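Local coordinates for protein lactaldehyde dehydrogenase (Methanocaldococcus jannaschii, PDB 3PQA) that oxidises lactaldehyde to lactate with NAD as the preferred cofactor, a step in the biosynthesis of coenzyme F420, at residues K265-Y270 / I276-I281; E293-K298 / P353-V358; N362-T367 / V373-R378. All blocks are in the same frame, centred on the assembly; numbering follows the deposited sequence.

Contact 1 of 3, residues K265-Y270 / I276-I281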
loop_
_atom_site.group_PDB
_atom_site.type_symbol
_atom_site.label_atom_id
_atom_site.label_comp_id
_atom_site.label_asym_id
_atom_site.label_seq_id
_atom_site.Cartn_x
_atom_site.Cartn_y
_atom_site.Cartn_z
ATOM N N LYS B 265 9.406 19.993 28.507
ATOM C CA LYS B 265 8.076 19.820 27.898
ATOM C C LYS B 265 7.484 18.449 28.231
ATOM O O LYS B 265 6.359 18.342 28.730
ATOM C CB LYS B 265 8.144 19.995 26.372
ATOM C CG LYS B 265 8.460 21.414 25.930
ATOM C CD LYS B 265 8.390 21.531 24.418
ATOM C CE LYS B 265 9.460 22.482 23.853
ATOM N NZ LYS B 265 9.071 23.922 23.848
ATOM N N GLY B 266 8.260 17.397 27.970
ATOM C CA GLY B 266 7.790 16.022 28.145
ATOM C C GLY B 266 7.437 15.697 29.589
ATOM O O GLY B 266 6.518 14.904 29.857
ATOM N N SER B 267 8.173 16.312 30.512
ATOM C CA SER B 267 7.953 16.116 31.939
ATOM C C SER B 267 6.750 16.872 32.471
ATOM O O SER B 267 6.045 16.366 33.354
ATOM C CB SER B 267 9.192 16.570 32.722
ATOM O OG SER B 267 10.262 15.682 32.487
ATOM N N PHE B 268 6.507 18.072 31.944
ATOM C CA PHE B 268 5.613 18.995 32.647
ATOM C C PHE B 268 4.383 19.484 31.899
ATOM O O PHE B 268 3.483 20.048 32.515
ATOM C CB PHE B 268 6.412 20.143 33.277
ATOM C CG PHE B 268 7.482 19.662 34.233
ATOM C CD1 PHE B 268 7.140 18.913 35.362
ATOM C CD2 PHE B 268 8.826 19.917 33.983
ATOM C CE1 PHE B 268 8.110 18.445 36.241
ATOM C CE2 PHE B 268 9.817 19.463 34.866
ATOM C CZ PHE B 268 9.448 18.718 36.002
ATOM N N ILE B 269 4.316 19.247 30.591
ATOM C CA ILE B 269 3.061 19.446 29.862
ATOM C C ILE B 269 1.898 18.746 30.586
ATOM O O ILE B 269 2.023 17.593 31.013
ATOM C CB ILE B 269 3.177 18.956 28.391
ATOM C CG1 ILE B 269 3.906 20.002 27.542
ATOM C CG2 ILE B 269 1.790 18.624 27.774
ATOM C CD1 ILE B 269 3.102 21.277 27.264
ATOM N N TYR B 270 0.779 19.468 30.698
ATOM C CA TYR B 270 -0.427 19.036 31.425
ATOM C C TYR B 270 -0.114 18.385 32.780
ATOM O O TYR B 270 -0.744 17.407 33.184
ATOM C CB TYR B 270 -1.363 18.180 30.533
ATOM C CG TYR B 270 -2.760 17.986 31.126
ATOM C CD1 TYR B 270 -3.472 19.062 31.670
ATOM C CD2 TYR B 270 -3.355 16.734 31.152
ATOM C CE1 TYR B 270 -4.749 18.884 32.214
ATOM C CE2 TYR B 270 -4.630 16.542 31.702
ATOM C CZ TYR B 270 -5.321 17.622 32.223
ATOM O OH TYR B 270 -6.575 17.425 32.774
ATOM N N ILE B 276 1.933 9.447 27.599
ATOM C CA ILE B 276 3.320 9.435 27.099
ATOM C C ILE B 276 4.266 10.454 27.782
ATOM O O ILE B 276 5.382 10.700 27.303
ATOM C CB ILE B 276 3.384 9.569 25.548
ATOM C CG1 ILE B 276 2.545 10.748 25.056
ATOM C CG2 ILE B 276 2.948 8.260 24.885
ATOM C CD1 ILE B 276 2.623 10.968 23.543
ATOM N N SER B 277 3.810 11.025 28.899
ATOM C CA SER B 277 4.645 11.870 29.760
ATOM C C SER B 277 5.918 11.154 30.192
ATOM O O SER B 277 5.959 9.923 30.303
ATOM C CB SER B 277 3.881 12.281 31.037
ATOM O OG SER B 277 2.784 13.121 30.732
ATOM N N VAL B 278 6.970 11.935 30.397
ATOM C CA VAL B 278 8.243 11.408 30.853
ATOM C C VAL B 278 8.020 10.740 32.217
ATOM O O VAL B 278 7.518 11.379 33.152
ATOM C CB VAL B 278 9.282 12.551 30.984
ATOM C CG1 VAL B 278 10.559 12.088 31.734
ATOM C CG2 VAL B 278 9.616 13.130 29.589
ATOM N N GLY B 279 8.393 9.463 32.309
ATOM C CA GLY B 279 8.252 8.664 33.539
ATOM C C GLY B 279 9.558 8.505 34.291
ATOM O O GLY B 279 9.565 8.363 35.526
ATOM N N MET B 280 10.665 8.477 33.558
ATOM C CA MET B 280 11.998 8.450 34.185
ATOM C C MET B 280 13.008 8.974 33.187
ATOM O O MET B 280 12.797 8.874 31.972
ATOM C CB MET B 280 12.366 7.024 34.684
ATOM C CG MET B 280 12.588 5.927 33.617
ATOM S SD MET B 280 12.976 4.255 34.278
ATOM C CE MET B 280 11.474 3.336 33.848
ATOM N N ILE B 281 14.084 9.570 33.692
ATOM C CA ILE B 281 15.181 10.003 32.816
ATOM C C ILE B 281 16.390 9.185 33.238
ATOM O O ILE B 281 16.737 9.179 34.433
ATOM C CB ILE B 281 15.489 11.531 32.940
ATOM C CG1 ILE B 281 14.258 12.360 32.555
ATOM C CG2 ILE B 281 16.721 11.933 32.089
ATOM C CD1 ILE B 281 14.421 13.866 32.754
HETATM O O HOH W 1 3.858 15.587 30.440
HETATM O O HOH W 2 5.761 13.553 33.812
#

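Contact 2 of 3, residues E293-K298 / P353-V358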
loop_
_atom_site.group_PDB
_atom_site.type_symbol
_atom_site.label_atom_id
_atom_site.label_comp_id
_atom_site.label_asym_id
_atom_site.label_seq_id
_atom_site.Cartn_x
_atom_site.Cartn_y
_atom_site.Cartn_z
ATOM N N GLU B 293 21.630 19.855 36.848
ATOM C CA GLU B 293 21.653 21.283 37.146
ATOM C C GLU B 293 20.838 22.077 36.115
ATOM O O GLU B 293 20.009 22.917 36.485
ATOM C CB GLU B 293 23.093 21.810 37.215
ATOM C CG GLU B 293 23.179 23.281 37.574
ATOM C CD GLU B 293 24.549 23.895 37.319
ATOM O OE1 GLU B 293 24.711 25.084 37.629
ATOM O OE2 GLU B 293 25.450 23.209 36.795
ATOM N N MET B 294 21.062 21.798 34.829
ATOM C CA MET B 294 20.353 22.495 33.755
ATOM C C MET B 294 18.840 22.221 33.827
ATOM O O MET B 294 18.025 23.129 33.669
ATOM C CB MET B 294 20.907 22.105 32.367
ATOM C CG MET B 294 22.386 22.469 32.107
ATOM S SD MET B 294 23.130 21.622 30.667
ATOM C CE MET B 294 22.226 22.386 29.345
ATOM N N PHE B 295 18.477 20.966 34.088
ATOM C CA PHE B 295 17.081 20.532 34.104
ATOM C C PHE B 295 16.305 21.126 35.287
ATOM O O PHE B 295 15.221 21.664 35.110
ATOM C CB PHE B 295 17.032 19.005 34.099
ATOM C CG PHE B 295 15.645 18.428 33.979
ATOM C CD1 PHE B 295 14.921 18.544 32.791
ATOM C CD2 PHE B 295 15.087 17.745 35.047
ATOM C CE1 PHE B 295 13.644 17.989 32.685
ATOM C CE2 PHE B 295 13.819 17.181 34.959
ATOM C CZ PHE B 295 13.090 17.307 33.775
ATOM N N VAL B 296 16.885 21.053 36.484
ATOM C CA VAL B 296 16.280 21.671 37.671
ATOM C C VAL B 296 16.098 23.188 37.476
ATOM O O VAL B 296 15.029 23.732 37.759
ATOM C CB VAL B 296 17.113 21.364 38.941
ATOM C CG1 VAL B 296 16.662 22.221 40.115
ATOM C CG2 VAL B 296 17.031 19.874 39.297
ATOM N N ASN B 297 17.128 23.855 36.951
ATOM C CA ASN B 297 17.087 25.309 36.734
ATOM C C ASN B 297 15.963 25.773 35.814
ATOM O O ASN B 297 15.345 26.804 36.066
ATOM C CB ASN B 297 18.432 25.839 36.223
ATOM C CG ASN B 297 19.456 25.970 37.323
ATOM O OD1 ASN B 297 19.146 25.772 38.499
ATOM N ND2 ASN B 297 20.689 26.302 36.951
ATOM N N LYS B 298 15.703 25.004 34.757
ATOM C CA LYS B 298 14.630 25.313 33.822
ATOM C C LYS B 298 13.271 24.984 34.436
ATOM O O LYS B 298 12.291 25.683 34.190
ATOM C CB LYS B 298 14.831 24.575 32.487
ATOM C CG LYS B 298 16.109 24.952 31.701
ATOM C CD LYS B 298 16.042 26.324 31.028
ATOM C CE LYS B 298 16.897 26.337 29.752
ATOM N NZ LYS B 298 16.464 27.385 28.768
ATOM N N PRO B 353 6.211 21.128 40.179
ATOM C CA PRO B 353 7.271 20.374 39.507
ATOM C C PRO B 353 8.245 19.771 40.529
ATOM O O PRO B 353 8.809 20.491 41.368
ATOM C CB PRO B 353 7.928 21.434 38.625
ATOM C CG PRO B 353 6.759 22.277 38.198
ATOM C CD PRO B 353 5.883 22.363 39.443
ATOM N N THR B 354 8.388 18.451 40.465
ATOM C CA THR B 354 9.131 17.674 41.460
ATOM C C THR B 354 10.167 16.796 40.749
ATOM O O THR B 354 9.857 16.108 39.774
ATOM C CB THR B 354 8.157 16.838 42.326
ATOM O OG1 THR B 354 7.333 17.729 43.090
ATOM C CG2 THR B 354 8.897 15.903 43.275
ATOM N N ILE B 355 11.405 16.853 41.225
ATOM C CA ILE B 355 12.501 16.143 40.596
ATOM C C ILE B 355 13.303 15.460 41.696
ATOM O O ILE B 355 13.612 16.079 42.712
ATOM C CB ILE B 355 13.408 17.117 39.818
ATOM C CG1 ILE B 355 12.591 17.901 38.782
ATOM C CG2 ILE B 355 14.591 16.378 39.164
ATOM C CD1 ILE B 355 13.368 19.002 38.099
ATOM N N LEU B 356 13.606 14.181 41.497
ATOM C CA LEU B 356 14.424 13.434 42.437
ATOM C C LEU B 356 15.504 12.679 41.692
ATOM O O LEU B 356 15.287 12.223 40.566
ATOM C CB LEU B 356 13.580 12.416 43.209
ATOM C CG LEU B 356 12.460 12.893 44.134
ATOM C CD1 LEU B 356 11.161 13.053 43.360
ATOM C CD2 LEU B 356 12.269 11.896 45.256
ATOM N N GLU B 357 16.673 12.539 42.313
ATOM C CA GLU B 357 17.640 11.580 41.816
ATOM C C GLU B 357 17.422 10.288 42.581
ATOM O O GLU B 357 17.339 10.302 43.812
ATOM C CB GLU B 357 19.092 12.049 41.956
ATOM C CG GLU B 357 20.053 10.926 41.564
ATOM C CD GLU B 357 21.492 11.354 41.329
ATOM O OE1 GLU B 357 21.811 12.551 41.452
ATOM O OE2 GLU B 357 22.296 10.460 40.990
ATOM N N VAL B 358 17.287 9.184 41.850
ATOM C CA VAL B 358 16.998 7.884 42.460
ATOM C C VAL B 358 17.847 6.776 41.835
ATOM O O VAL B 358 18.535 7.008 40.830
ATOM C CB VAL B 358 15.484 7.522 42.346
ATOM C CG1 VAL B 358 14.598 8.658 42.869
ATOM C CG2 VAL B 358 15.106 7.191 40.898
#

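Contact 3 of 3, residues N362-T367 / V373-R378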
loop_
_atom_site.group_PDB
_atom_site.type_symbol
_atom_site.label_atom_id
_atom_site.label_comp_id
_atom_site.label_asym_id
_atom_site.label_seq_id
_atom_site.Cartn_x
_atom_site.Cartn_y
_atom_site.Cartn_z
ATOM N N ASN B 362 14.088 2.232 42.716
ATOM C CA ASN B 362 13.133 3.141 43.347
ATOM C C ASN B 362 11.705 2.935 42.848
ATOM O O ASN B 362 11.497 2.648 41.673
ATOM C CB ASN B 362 13.572 4.591 43.132
ATOM C CG ASN B 362 12.829 5.573 44.017
ATOM O OD1 ASN B 362 11.732 6.017 43.685
ATOM N ND2 ASN B 362 13.431 5.925 45.145
ATOM N N ILE B 363 10.738 3.104 43.749
ATOM C CA ILE B 363 9.310 2.975 43.428
ATOM C C ILE B 363 8.871 3.790 42.191
ATOM O O ILE B 363 8.015 3.342 41.421
ATOM C CB ILE B 363 8.410 3.295 44.677
ATOM C CG1 ILE B 363 6.941 2.940 44.427
ATOM C CG2 ILE B 363 8.562 4.744 45.128
ATOM C CD1 ILE B 363 6.673 1.444 44.322
ATOM N N LEU B 364 9.474 4.964 41.991
ATOM C CA LEU B 364 9.107 5.827 40.860
ATOM C C LEU B 364 9.441 5.210 39.505
ATOM O O LEU B 364 8.801 5.526 38.504
ATOM C CB LEU B 364 9.773 7.200 40.968
ATOM C CG LEU B 364 9.335 8.096 42.127
ATOM C CD1 LEU B 364 10.174 9.369 42.194
ATOM C CD2 LEU B 364 7.854 8.421 42.038
ATOM N N CYS B 365 10.444 4.338 39.470
ATOM C CA CYS B 365 10.823 3.650 38.225
ATOM C C CYS B 365 9.796 2.583 37.796
ATOM O O CYS B 365 9.868 2.052 36.686
ATOM C CB CYS B 365 12.210 3.020 38.355
ATOM S SG CYS B 365 13.528 4.207 38.637
ATOM N N LYS B 366 8.856 2.264 38.683
ATOM C CA LYS B 366 7.878 1.224 38.405
ATOM C C LYS B 366 6.450 1.751 38.446
ATOM O O LYS B 366 5.515 1.021 38.144
ATOM C CB LYS B 366 8.027 0.064 39.405
ATOM C CG LYS B 366 9.322 -0.736 39.271
ATOM C CD LYS B 366 9.387 -1.500 37.923
ATOM C CE LYS B 366 10.514 -2.557 37.893
ATOM N NZ LYS B 366 10.248 -3.714 38.806
ATOM N N THR B 367 6.285 3.018 38.798
ATOM C CA THR B 367 4.960 3.561 39.084
ATOM C C THR B 367 4.602 4.697 38.135
ATOM O O THR B 367 5.319 5.703 38.053
ATOM C CB THR B 367 4.879 4.056 40.555
ATOM O OG1 THR B 367 5.268 2.999 41.442
ATOM C CG2 THR B 367 3.469 4.533 40.913
ATOM N N VAL B 373 6.247 14.622 38.492
ATOM C CA VAL B 373 7.261 14.023 39.365
ATOM C C VAL B 373 8.234 13.211 38.504
ATOM O O VAL B 373 7.844 12.196 37.910
ATOM C CB VAL B 373 6.624 13.085 40.427
ATOM C CG1 VAL B 373 7.699 12.371 41.240
ATOM C CG2 VAL B 373 5.666 13.856 41.335
ATOM N N ILE B 374 9.492 13.659 38.460
ATOM C CA ILE B 374 10.492 13.092 37.561
ATOM C C ILE B 374 11.680 12.480 38.313
ATOM O O ILE B 374 12.489 13.216 38.902
ATOM C CB ILE B 374 11.039 14.153 36.575
ATOM C CG1 ILE B 374 9.899 14.974 35.937
ATOM C CG2 ILE B 374 11.986 13.501 35.535
ATOM C CD1 ILE B 374 8.841 14.136 35.159
ATOM N N PRO B 375 11.788 11.139 38.288
ATOM C CA PRO B 375 12.988 10.468 38.786
ATOM C C PRO B 375 14.077 10.482 37.724
ATOM O O PRO B 375 13.805 10.243 36.533
ATOM C CB PRO B 375 12.520 9.041 39.033
ATOM C CG PRO B 375 11.426 8.845 37.989
ATOM C CD PRO B 375 10.770 10.182 37.803
ATOM N N ILE B 376 15.295 10.785 38.164
ATOM C CA ILE B 376 16.466 10.792 37.299
ATOM C C ILE B 376 17.427 9.754 37.859
ATOM O O ILE B 376 17.701 9.759 39.064
ATOM C CB ILE B 376 17.155 12.176 37.281
ATOM C CG1 ILE B 376 16.203 13.239 36.696
ATOM C CG2 ILE B 376 18.476 12.107 36.483
ATOM C CD1 ILE B 376 16.671 14.672 36.848
ATOM N N ILE B 377 17.920 8.867 36.995
ATOM C CA ILE B 377 18.821 7.803 37.402
ATOM C C ILE B 377 20.105 7.944 36.618
ATOM O O ILE B 377 20.087 7.915 35.382
ATOM C CB ILE B 377 18.228 6.398 37.123
ATOM C CG1 ILE B 377 16.878 6.210 37.824
ATOM C CG2 ILE B 377 19.242 5.293 37.482
ATOM C CD1 ILE B 377 15.676 6.746 37.017
ATOM N N ARG B 378 21.226 8.116 37.315
ATOM C CA ARG B 378 22.503 8.179 36.605
ATOM C C ARG B 378 23.055 6.765 36.456
ATOM O O ARG B 378 23.008 5.964 37.395
ATOM C CB ARG B 378 23.507 9.135 37.279
ATOM C CG ARG B 378 24.256 8.574 38.477
ATOM C CD ARG B 378 25.238 9.607 39.012
ATOM N NE ARG B 378 24.550 10.790 39.527
ATOM C CZ ARG B 378 25.075 12.013 39.583
ATOM N NH1 ARG B 378 24.357 13.022 40.069
ATOM N NH2 ARG B 378 26.313 12.234 39.148
#

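Contact 1 of 3, residues K265-Y270 / I276-I281
Where the last turn of helix 256-268 meets the start of strand 278-284, G266 and S267 pack against S277 and V278 in a buried, partly polar contact that closes the beta-alpha-beta unit 246-250, 256-268, 278-284. The one direct hydrogen bond runs from V278 N to G266 O, 3.1 Å long and nearly straight at 175°, although the donor stands well above the carbonyl plane. V278 CG1 lies anti to the backbone N (chi1 168°), which leaves CG2 to press on the glycine backbone, 3.4 Å from G266 C. The neighbouring CB of V278 rests 3.6 Å from S267 OG, a hydroxyl whose own polar partner is L263 O, one turn back in the helix.

Water adds further bonds at the junction. One molecule donates to G266 O and to I269 O and also meets S277 OG at 2.7 Å, while that hydroxyl is bonded to V274 O as well. G266 O is thus gripped by an amide and a water. S277 lies two residues after C275, by similarity the catalytic cysteine, so these bonds tie the chain leaving it to the helix end through backbone and solvent.

Contact 2 of 3, residues E293-K298 / P353-V358
Helix 288-300 lies over strand 350-357 with its backbone well separated from it, the closest CA atoms being those of V296 and I355 at 7.3 Å, so that side chains alone bridge the gap. This is helix-on-sheet packing in the alpha/beta domain of an aldehyde dehydrogenase, and it joins elements far apart in sequence, with helix 320-335 and a pair of short strands lying between them in the chain.

One strand residue carries the contact. I355 points toward the helix, and its CG1 is set anti to the carbonyl carbon (chi1 -56°) with the chain then extended through chi2 of 173°, which sends CD1 out as a single methyl probe. That methyl enters between two successive helix residues, F295 and V296. The phenyl ring of F295 reaches it because CG is anti to the backbone N (chi1 -174°), swinging the ring from the flank of the helix toward the strand; the methyl approaches the ring obliquely. On the V296 side, the isopropyl group offers just one branch, CG2, which stands 4.0 Å from I355 CD1.

The surroundings are largely apolar. F295 also rests on I264 and S267 of helix 256-268 and on I376 of strand 373-379, and V296 touches L341 of strand 339-342. The contact is therefore apolar packing at the margin of the core, with F295 and I355 buried and V296 partly exposed. Its closest point is where the I355 methyl meets two neighbouring ring carbons, CD1 standing 3.7 Å from both F295 CD2 and F295 CE2.

Contact 3 of 3, residues N362-T367 / V373-R378
L364 packs on V373 and P375 and supplies most of the apolar link between the turn at 362-367 and strand 373-379. Its CB starts the contact obliquely beside the CB-CG bond of the proline, 3.8 Å from both P375 CB and P375 CG. With CG anti to the carbonyl carbon (chi1 -66°), the chain then leads to a forked tip. CD1 meets P375 CB and, at 4.0 Å, V373 CG1; CD2 meets the same V373 methyl at an equal distance, so the fork straddles it. The L364 and V373 side chains cross at about a right angle.

One residue on, C365 SG lies 3.7 Å from I377 CD1, extending the row of contacts to alternate strand residues V373, P375 and I377, all of which point toward the turn.

Local bonds shape the turn that presents L364 and C365. N362 OD1 accepts from L364 N at 3.0 Å and 172°, while T367 OG1 donates to I363 O from the face opposite that used by K366 N. N362 ND2 is in turn bonded to A333 O of helix 320-335. The arrangement is an Asx turn within the connection between parallel neighbours 350-357 and 373-379, folded back on one face of the mixed sheet.

All three contacts are built on one mixed sheet, their centres about 12 Å apart in every pairing. Strand 373-379 runs parallel to and between strands 278-284 and 350-357, joining contact 3 to both others: I281 N lies 2.9 Å from P375 O, and I376 N is 2.8 Å from L356 O, both probable hydrogen bonds. A salt bridge adds to the second seam, E357 OE2 to R378 NE at 2.7 Å. Contacts 1 and 2 meet through F295, whose CZ is 3.5 Å from S267 OG. Contact 1 alone nears the active site, with the S277 side chain about 7 Å from that of C275; contacts 2 and 3 lie away from the annotated catalytic and NAD-binding residues.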